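Endoglucanase (Humicola insolens, PDB 1DYS) hydrolyses internal beta-1,4-glucosidic linkages in cellulose as a family 6 glycoside hydrolase, contributing to the recycling of plant biomass. Local coordinates at residues 260-265 with 300-305; 179-184 with 214-219. All blocks are in the same frame, centred on the assembly; numbering follows the deposited sequence.

Both contacts join neighbouring strands of the parallel sheet at the heart of the family 6 catalytic domain. Coming from the N terminus, the chain first closes contact 2: strand 175-180 is followed by helices 184-187 and 190-207 and then pairs with strand 215-218. Contact 1 closes later, when the helix-free excursion after strand 262-266 returns as strand 303-307. The two loops lie in series, neither nesting nor crossing. Strands 215-218 and 262-266 are themselves adjacent, which makes the four segments consecutive in one sheet, with contact centres about 9 Å apart. A salt bridge between Arg214, just before strand 215-218, and Asp304 of strand 303-307 links the two contacts directly, across strand 262-266.

Contact 1: residues 260-265 with 300-305; sequences PTQFII and NPNVDA
The side-chain amide of Gln262 reaches over to 300-305 and makes two nearly straight hydrogen bonds there. Its NE2 donates to Pro301 O at 2.8 Å, the acceptor lying in the amide plane, and to Asp304 OD1 at 3.1 Å, which it meets from above the carboxylate plane. With both protons engaged and OE1 accepting from Thr261 OG1, the rotation of the amide is fixed. A bend at chi2 (-59°) turns the group back across the Asp304 side chain at about a right angle, the amide and carboxylate planes being 51° apart. Asp304 OD2 is bound by Arg214 and Tyr178, and the basic neighbour would probably stabilise the negative charge.

Along the backbone, Phe263 N donates to Asn302 O at 2.8 Å and Ile265 N to Ala305 O at 3.1 Å; between them the bond from Asp304 N to Phe263 O is weak. Phe263 bridges Val303 but Ile264 bridges Ala305, so the register slips by one residue: a beta bulge in a parallel pair, with Asp304 as the extra residue, its side chain lying beside Gln262. Strand 303-307 is entered through a type I turn from Asn300 to Val303, in which Asn300 OD1 also accepts from Asn302 N as an Asx turn. These are neighbouring strands of the parallel sheet of the distorted barrel found in family 6 glycoside hydrolases.

Apolar contacts complete the seam. Val303 CG2 meets Ile265 CD1 at 4.1 Å, their side chains crossing at about a right angle, and also approaches Phe263 CB. On the other face of the sheet Ile264 CG2 lies 4.2 Å from Ala305 CB. The Phe263 ring extends beyond this seam to Ala247 and Ile250 of helix 243-255 and to the ring of Phe216.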
ATOM      1  N   PRO A 260      -4.049 -32.731  -9.248  1.00 27.65           N
ATOM      2  CA  PRO A 260      -5.175 -32.398  -8.405  1.00 25.68           C
ATOM      3  C   PRO A 260      -6.260 -31.637  -9.149  1.00 20.39           C
ATOM      4  O   PRO A 260      -6.038 -31.021 -10.177  1.00 23.63           O
ATOM      5  CB  PRO A 260      -4.684 -31.618  -7.176  1.00 23.29           C
ATOM      6  CG  PRO A 260      -3.252 -31.368  -7.520  1.00 26.45           C
ATOM      7  CD  PRO A 260      -2.795 -32.203  -8.684  1.00 24.34           C
ATOM      8  N   THR A 261      -7.483 -31.770  -8.648  1.00 19.28           N
ATOM      9  CA  THR A 261      -8.654 -31.213  -9.317  1.00 19.40           C
ATOM     10  C   THR A 261      -9.570 -30.307  -8.511  1.00 23.58           C
ATOM     11  O   THR A 261     -10.451 -29.696  -9.137  1.00 24.45           O
ATOM     12  CB  THR A 261      -9.558 -32.444  -9.673  1.00 26.00           C
ATOM     13  OG1 THR A 261      -9.788 -33.217  -8.491  1.00 25.75           O
ATOM     14  CG2 THR A 261      -8.902 -33.333 -10.716  1.00 27.44           C
ATOM     15  N   GLN A 262      -9.487 -30.236  -7.208  1.00 19.65           N
ATOM     16  CA  GLN A 262     -10.485 -29.653  -6.339  1.00 22.46           C
ATOM     17  C   GLN A 262     -10.447 -28.142  -6.152  1.00 24.66           C
ATOM     18  O   GLN A 262      -9.378 -27.618  -5.931  1.00 26.22           O
ATOM     19  CB  GLN A 262     -10.490 -30.324  -4.961  1.00 22.70           C
ATOM     20  CG  GLN A 262     -10.704 -31.840  -5.073  1.00 25.82           C
ATOM     21  CD  GLN A 262     -12.017 -32.187  -5.771  1.00 23.40           C
ATOM     22  OE1 GLN A 262     -12.001 -32.673  -6.890  1.00 23.21           O
ATOM     23  NE2 GLN A 262     -13.153 -31.918  -5.146  1.00 23.57           N
ATOM     24  N   PHE A 263     -11.613 -27.492  -6.218  1.00 21.18           N
ATOM     25  CA  PHE A 263     -11.636 -26.033  -6.117  1.00 19.80           C
ATOM     26  C   PHE A 263     -12.292 -25.504  -4.850  1.00 18.97           C
ATOM     27  O   PHE A 263     -13.175 -26.110  -4.274  1.00 17.16           O
ATOM     28  CB  PHE A 263     -12.504 -25.431  -7.252  1.00 15.84           C
ATOM     29  CG  PHE A 263     -11.749 -25.203  -8.522  1.00 15.38           C
ATOM     30  CD1 PHE A 263     -11.290 -26.286  -9.259  1.00 18.32           C
ATOM     31  CD2 PHE A 263     -11.367 -23.944  -8.961  1.00 16.13           C
ATOM     32  CE1 PHE A 263     -10.555 -26.122 -10.397  1.00 12.79           C
ATOM     33  CE2 PHE A 263     -10.660 -23.767 -10.119  1.00 20.12           C
ATOM     34  CZ  PHE A 263     -10.216 -24.855 -10.871  1.00 16.90           C
ATOM     35  N   ILE A 264     -11.926 -24.283  -4.467  1.00 14.08           N
ATOM     36  CA  ILE A 264     -12.656 -23.489  -3.488  1.00 14.26           C
ATOM     37  C   ILE A 264     -12.948 -22.187  -4.258  1.00 19.29           C
ATOM     38  O   ILE A 264     -12.086 -21.806  -5.021  1.00 17.00           O
ATOM     39  CB  ILE A 264     -12.136 -23.175  -2.100  1.00 13.88           C
ATOM     40  CG1 ILE A 264     -10.716 -22.588  -2.180  1.00 12.80           C
ATOM     41  CG2 ILE A 264     -12.139 -24.477  -1.289  1.00 15.27           C
ATOM     42  CD1 ILE A 264     -10.022 -22.404  -0.852  1.00 17.13           C
ATOM     43  N   ILE A 265     -14.186 -21.686  -4.224  1.00 15.04           N
ATOM     44  CA  ILE A 265     -14.541 -20.570  -5.118  1.00 15.32           C
ATOM     45  C   ILE A 265     -15.095 -19.416  -4.300  1.00 13.65           C
ATOM     46  O   ILE A 265     -15.986 -19.556  -3.484  1.00 16.17           O
ATOM     47  CB  ILE A 265     -15.657 -20.966  -6.111  1.00 15.48           C
ATOM     48  CG1 ILE A 265     -15.095 -22.011  -7.079  1.00 18.66           C
ATOM     49  CG2 ILE A 265     -16.132 -19.763  -6.936  1.00 14.76           C
ATOM     50  CD1 ILE A 265     -15.942 -22.403  -8.245  1.00 24.38           C
ATOM     51  N   ASN A 300     -21.258 -29.797  -7.215  1.00 25.75           N
ATOM     52  CA  ASN A 300     -20.210 -29.993  -8.186  1.00 27.94           C
ATOM     53  C   ASN A 300     -19.076 -30.720  -7.466  1.00 24.49           C
ATOM     54  O   ASN A 300     -18.515 -30.237  -6.509  1.00 23.71           O
ATOM     55  CB  ASN A 300     -19.733 -28.664  -8.786  1.00 27.27           C
ATOM     56  CG  ASN A 300     -18.656 -28.830  -9.817  1.00 21.67           C
ATOM     57  OD1 ASN A 300     -17.889 -29.776  -9.820  1.00 23.30           O
ATOM     58  ND2 ASN A 300     -18.554 -27.881 -10.770  1.00 22.06           N
ATOM     59  N   PRO A 301     -18.782 -31.919  -7.920  1.00 29.89           N
ATOM     60  CA  PRO A 301     -17.787 -32.816  -7.389  1.00 30.80           C
ATOM     61  C   PRO A 301     -16.383 -32.222  -7.339  1.00 30.75           C
ATOM     62  O   PRO A 301     -15.577 -32.575  -6.483  1.00 25.94           O
ATOM     63  CB  PRO A 301     -17.704 -34.066  -8.305  1.00 25.23           C
ATOM     64  CG  PRO A 301     -18.620 -33.708  -9.442  1.00 30.76           C
ATOM     65  CD  PRO A 301     -19.458 -32.510  -9.096  1.00 33.01           C
ATOM     66  N   ASN A 302     -16.099 -31.346  -8.297  1.00 23.27           N
ATOM     67  CA  ASN A 302     -14.811 -30.696  -8.407  1.00 20.97           C
ATOM     68  C   ASN A 302     -14.696 -29.498  -7.483  1.00 24.01           C
ATOM     69  O   ASN A 302     -13.627 -28.889  -7.489  1.00 20.89           O
ATOM     70  CB  ASN A 302     -14.676 -30.169  -9.852  1.00 25.19           C
ATOM     71  CG  ASN A 302     -14.879 -31.312 -10.849  1.00 27.19           C
ATOM     72  OD1 ASN A 302     -15.746 -31.269 -11.722  1.00 25.05           O
ATOM     73  ND2 ASN A 302     -14.025 -32.304 -10.694  1.00 24.65           N
ATOM     74  N   VAL A 303     -15.755 -29.150  -6.784  1.00 18.61           N
ATOM     75  CA  VAL A 303     -15.708 -27.933  -5.953  1.00 20.42           C
ATOM     76  C   VAL A 303     -15.897 -28.329  -4.493  1.00 24.90           C
ATOM     77  O   VAL A 303     -16.984 -28.683  -4.044  1.00 21.13           O
ATOM     78  CB  VAL A 303     -16.748 -26.898  -6.407  1.00 18.54           C
ATOM     79  CG1 VAL A 303     -16.642 -25.624  -5.555  1.00 18.31           C
ATOM     80  CG2 VAL A 303     -16.555 -26.476  -7.864  1.00 19.58           C
ATOM     81  N   ASP A 304     -14.807 -28.319  -3.720  1.00 19.18           N
ATOM     82  CA  ASP A 304     -14.841 -28.579  -2.313  1.00 15.86           C
ATOM     83  C   ASP A 304     -15.759 -27.635  -1.512  1.00 17.85           C
ATOM     84  O   ASP A 304     -16.451 -28.008  -0.565  1.00 20.58           O
ATOM     85  CB  ASP A 304     -13.463 -28.472  -1.632  1.00 19.27           C
ATOM     86  CG  ASP A 304     -12.555 -29.660  -1.861  1.00 22.98           C
ATOM     87  OD1 ASP A 304     -13.028 -30.754  -2.227  1.00 22.43           O
ATOM     88  OD2 ASP A 304     -11.323 -29.521  -1.663  1.00 18.86           O
ATOM     89  N   ALA A 305     -15.721 -26.340  -1.817  1.00 17.98           N
ATOM     90  CA  ALA A 305     -16.531 -25.415  -1.033  1.00 17.71           C
ATOM     91  C   ALA A 305     -16.664 -24.059  -1.708  1.00 19.11           C
ATOM     92  O   ALA A 305     -15.823 -23.662  -2.525  1.00 17.63           O
ATOM     93  CB  ALA A 305     -15.919 -25.218   0.359  1.00 18.77           C
TER

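Contact 2: residues 179-184 with 214-219; sequences LDVANG and RGFSSN
Ser217 and Asp180, paired across two parallel strands, are joined by their side chains, while the backbone of Ser217 bonds Leu179 and Val181, the residues before and after Asp180. Ser217 OG donates to Asp180 OD1 at 2.8 Å, onto the anti lone pair of that oxygen, while OD2 accepts from Ala182 N in an Asx turn that fixes the carboxylate at the strand's end. CG of Asp180 stands anti to its N (chi1 -172°), and this brings OD1 over to the serine hydroxyl.

Packing is tightest around this pair and on the face carrying Leu179 and Phe216. Leu179 N donates to Gly215 O, and Val181 N to Ser217 O at 2.9 Å with an angle of 177°. Leu179 O accepts from Ser217 N at 3.1 Å, the donor above the carbonyl plane, and also lies at the Phe216 ring edge, in plane; Val181 CG1 approaches Phe216 CD1 at 3.7 Å.

Past the paired strands the contact is looser, although still buried. Asn219 N bonds Ala182 O at 2.9 Å, but Asn183 touches Asn219 mainly through CB, 4.0 Å from Asn219 N. Asn183 probably binds substrate; its OD1 caps the following helix at Gly185 N and also accepts from Asn224. This is the C-terminal end of the parallel strands, where the substrate-binding residues of the barrel gather.

Asp180 OD2 also accepts from the backbone of Asp139, a probable proton donor. Strand 132-136 flanks strand 175-180 on its other side, with Leu136 against Leu179, and the Ser217 side chain touches Ile135. Strand 262-266 continues the sheet beyond 215-218, and helix 243-255 packs against Phe216 and Ser218.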
ATOM      1  N   LEU A 179      -3.954 -23.687  -4.793  1.00 13.35           N
ATOM      2  CA  LEU A 179      -3.166 -22.814  -5.663  1.00 17.07           C
ATOM      3  C   LEU A 179      -4.080 -21.980  -6.535  1.00 19.44           C
ATOM      4  O   LEU A 179      -4.963 -22.487  -7.240  1.00 16.44           O
ATOM      5  CB  LEU A 179      -2.179 -23.698  -6.454  1.00 16.46           C
ATOM      6  CG  LEU A 179      -1.272 -23.033  -7.464  1.00 19.83           C
ATOM      7  CD1 LEU A 179      -0.358 -22.014  -6.778  1.00 15.49           C
ATOM      8  CD2 LEU A 179      -0.428 -24.101  -8.182  1.00 23.07           C
ATOM      9  N   ASP A 180      -3.893 -20.648  -6.458  1.00 14.36           N
ATOM     10  CA  ASP A 180      -4.860 -19.773  -7.133  1.00 15.05           C
ATOM     11  C   ASP A 180      -4.772 -19.858  -8.630  1.00 13.43           C
ATOM     12  O   ASP A 180      -3.665 -19.916  -9.156  1.00 14.07           O
ATOM     13  CB  ASP A 180      -4.652 -18.310  -6.635  1.00 12.47           C
ATOM     14  CG  ASP A 180      -5.820 -17.546  -7.244  1.00 13.76           C
ATOM     15  OD1 ASP A 180      -6.900 -17.695  -6.719  1.00 13.82           O
ATOM     16  OD2 ASP A 180      -5.640 -16.861  -8.254  1.00 13.22           O
ATOM     17  N   VAL A 181      -5.919 -19.983  -9.318  1.00 13.82           N
ATOM     18  CA  VAL A 181      -5.950 -19.968 -10.767  1.00 16.72           C
ATOM     19  C   VAL A 181      -6.896 -18.879 -11.279  1.00 15.67           C
ATOM     20  O   VAL A 181      -7.556 -18.983 -12.319  1.00 16.61           O
ATOM     21  CB  VAL A 181      -6.266 -21.349 -11.384  1.00 15.74           C
ATOM     22  CG1 VAL A 181      -5.240 -22.372 -10.945  1.00 16.55           C
ATOM     23  CG2 VAL A 181      -7.608 -21.861 -10.848  1.00 14.73           C
ATOM     24  N   ALA A 182      -6.783 -17.662 -10.723  1.00 15.84           N
ATOM     25  CA  ALA A 182      -7.455 -16.462 -11.227  1.00 11.85           C
ATOM     26  C   ALA A 182      -8.959 -16.622 -11.306  1.00 17.64           C
ATOM     27  O   ALA A 182      -9.597 -16.907 -10.305  1.00 16.55           O
ATOM     28  CB  ALA A 182      -6.826 -16.104 -12.578  1.00 13.37           C
ATOM     29  N   ASN A 183      -9.581 -16.416 -12.479  1.00 15.15           N
ATOM     30  CA  ASN A 183     -11.040 -16.585 -12.560  1.00 16.26           C
ATOM     31  C   ASN A 183     -11.317 -17.068 -13.979  1.00 17.26           C
ATOM     32  O   ASN A 183     -10.447 -16.973 -14.859  1.00 18.17           O
ATOM     33  CB  ASN A 183     -11.808 -15.327 -12.200  1.00 16.35           C
ATOM     34  CG  ASN A 183     -11.664 -14.264 -13.247  1.00 17.94           C
ATOM     35  OD1 ASN A 183     -12.524 -14.135 -14.123  1.00 16.51           O
ATOM     36  ND2 ASN A 183     -10.593 -13.483 -13.194  1.00 18.25           N
ATOM     37  N   GLY A 184     -12.575 -17.483 -14.197  1.00 16.86           N
ATOM     38  CA  GLY A 184     -12.891 -18.031 -15.531  1.00 19.04           C
ATOM     39  C   GLY A 184     -12.727 -17.076 -16.695  1.00 21.08           C
ATOM     40  O   GLY A 184     -12.419 -17.495 -17.814  1.00 19.31           O
ATOM     41  N   ARG A 214      -4.093 -29.615  -2.515  1.00 17.88           N
ATOM     42  CA  ARG A 214      -5.427 -30.228  -2.601  1.00 18.46           C
ATOM     43  C   ARG A 214      -6.099 -29.869  -3.909  1.00 21.26           C
ATOM     44  O   ARG A 214      -6.897 -30.599  -4.494  1.00 17.92           O
ATOM     45  CB  ARG A 214      -6.283 -29.773  -1.410  1.00 19.56           C
ATOM     46  CG  ARG A 214      -7.783 -30.003  -1.582  1.00 23.23           C
ATOM     47  CD  ARG A 214      -8.112 -31.494  -1.605  1.00 18.30           C
ATOM     48  NE  ARG A 214      -9.582 -31.651  -1.635  1.00 17.36           N
ATOM     49  CZ  ARG A 214     -10.115 -32.886  -1.679  1.00 29.29           C
ATOM     50  NH1 ARG A 214      -9.346 -33.971  -1.718  1.00 30.58           N
ATOM     51  NH2 ARG A 214     -11.438 -32.998  -1.710  1.00 27.97           N
ATOM     52  N   GLY A 215      -5.794 -28.668  -4.407  1.00 18.68           N
ATOM     53  CA  GLY A 215      -6.395 -28.153  -5.589  1.00 17.92           C
ATOM     54  C   GLY A 215      -6.200 -26.636  -5.707  1.00 17.40           C
ATOM     55  O   GLY A 215      -5.062 -26.198  -5.601  1.00 16.91           O
ATOM     56  N   PHE A 216      -7.258 -25.965  -6.138  1.00 15.76           N
ATOM     57  CA  PHE A 216      -7.137 -24.594  -6.629  1.00 15.22           C
ATOM     58  C   PHE A 216      -8.142 -23.612  -6.042  1.00 21.72           C
ATOM     59  O   PHE A 216      -9.165 -24.089  -5.558  1.00 16.93           O
ATOM     60  CB  PHE A 216      -7.349 -24.572  -8.186  1.00 17.19           C
ATOM     61  CG  PHE A 216      -6.517 -25.679  -8.826  1.00 18.17           C
ATOM     62  CD1 PHE A 216      -5.154 -25.521  -8.942  1.00 18.71           C
ATOM     63  CD2 PHE A 216      -7.114 -26.890  -9.187  1.00 15.71           C
ATOM     64  CE1 PHE A 216      -4.350 -26.528  -9.452  1.00 22.37           C
ATOM     65  CE2 PHE A 216      -6.309 -27.884  -9.705  1.00 19.25           C
ATOM     66  CZ  PHE A 216      -4.948 -27.721  -9.831  1.00 19.49           C
ATOM     67  N   SER A 217      -7.892 -22.306  -6.204  1.00 15.56           N
ATOM     68  CA  SER A 217      -8.926 -21.348  -5.797  1.00 17.02           C
ATOM     69  C   SER A 217      -9.248 -20.497  -7.022  1.00 14.93           C
ATOM     70  O   SER A 217      -8.399 -20.366  -7.907  1.00 15.08           O
ATOM     71  CB  SER A 217      -8.480 -20.475  -4.621  1.00 21.00           C
ATOM     72  OG  SER A 217      -7.249 -19.778  -4.890  1.00 14.08           O
ATOM     73  N   SER A 218     -10.457 -19.930  -7.062  1.00 12.72           N
ATOM     74  CA  SER A 218     -10.814 -19.063  -8.193  1.00 13.00           C
ATOM     75  C   SER A 218     -11.831 -18.026  -7.746  1.00 13.14           C
ATOM     76  O   SER A 218     -12.478 -18.158  -6.704  1.00 13.35           O
ATOM     77  CB  SER A 218     -11.334 -19.894  -9.359  1.00 20.14           C
ATOM     78  OG  SER A 218     -12.637 -20.374  -9.050  0.50 14.84           O
ATOM     79  N   ASN A 219     -11.916 -16.971  -8.566  1.00 13.03           N
ATOM     80  CA  ASN A 219     -12.812 -15.848  -8.346  1.00 11.66           C
ATOM     81  C   ASN A 219     -12.394 -15.004  -7.145  1.00 14.11           C
ATOM     82  O   ASN A 219     -13.245 -14.187  -6.695  1.00 14.12           O
ATOM     83  CB  ASN A 219     -14.280 -16.295  -8.172  1.00 14.10           C
ATOM     84  CG  ASN A 219     -15.301 -15.281  -8.687  1.00 17.99           C
ATOM     85  OD1 ASN A 219     -15.045 -14.761  -9.773  1.00 15.33           O
ATOM     86  ND2 ASN A 219     -16.370 -15.094  -7.913  1.00 17.07           N
TER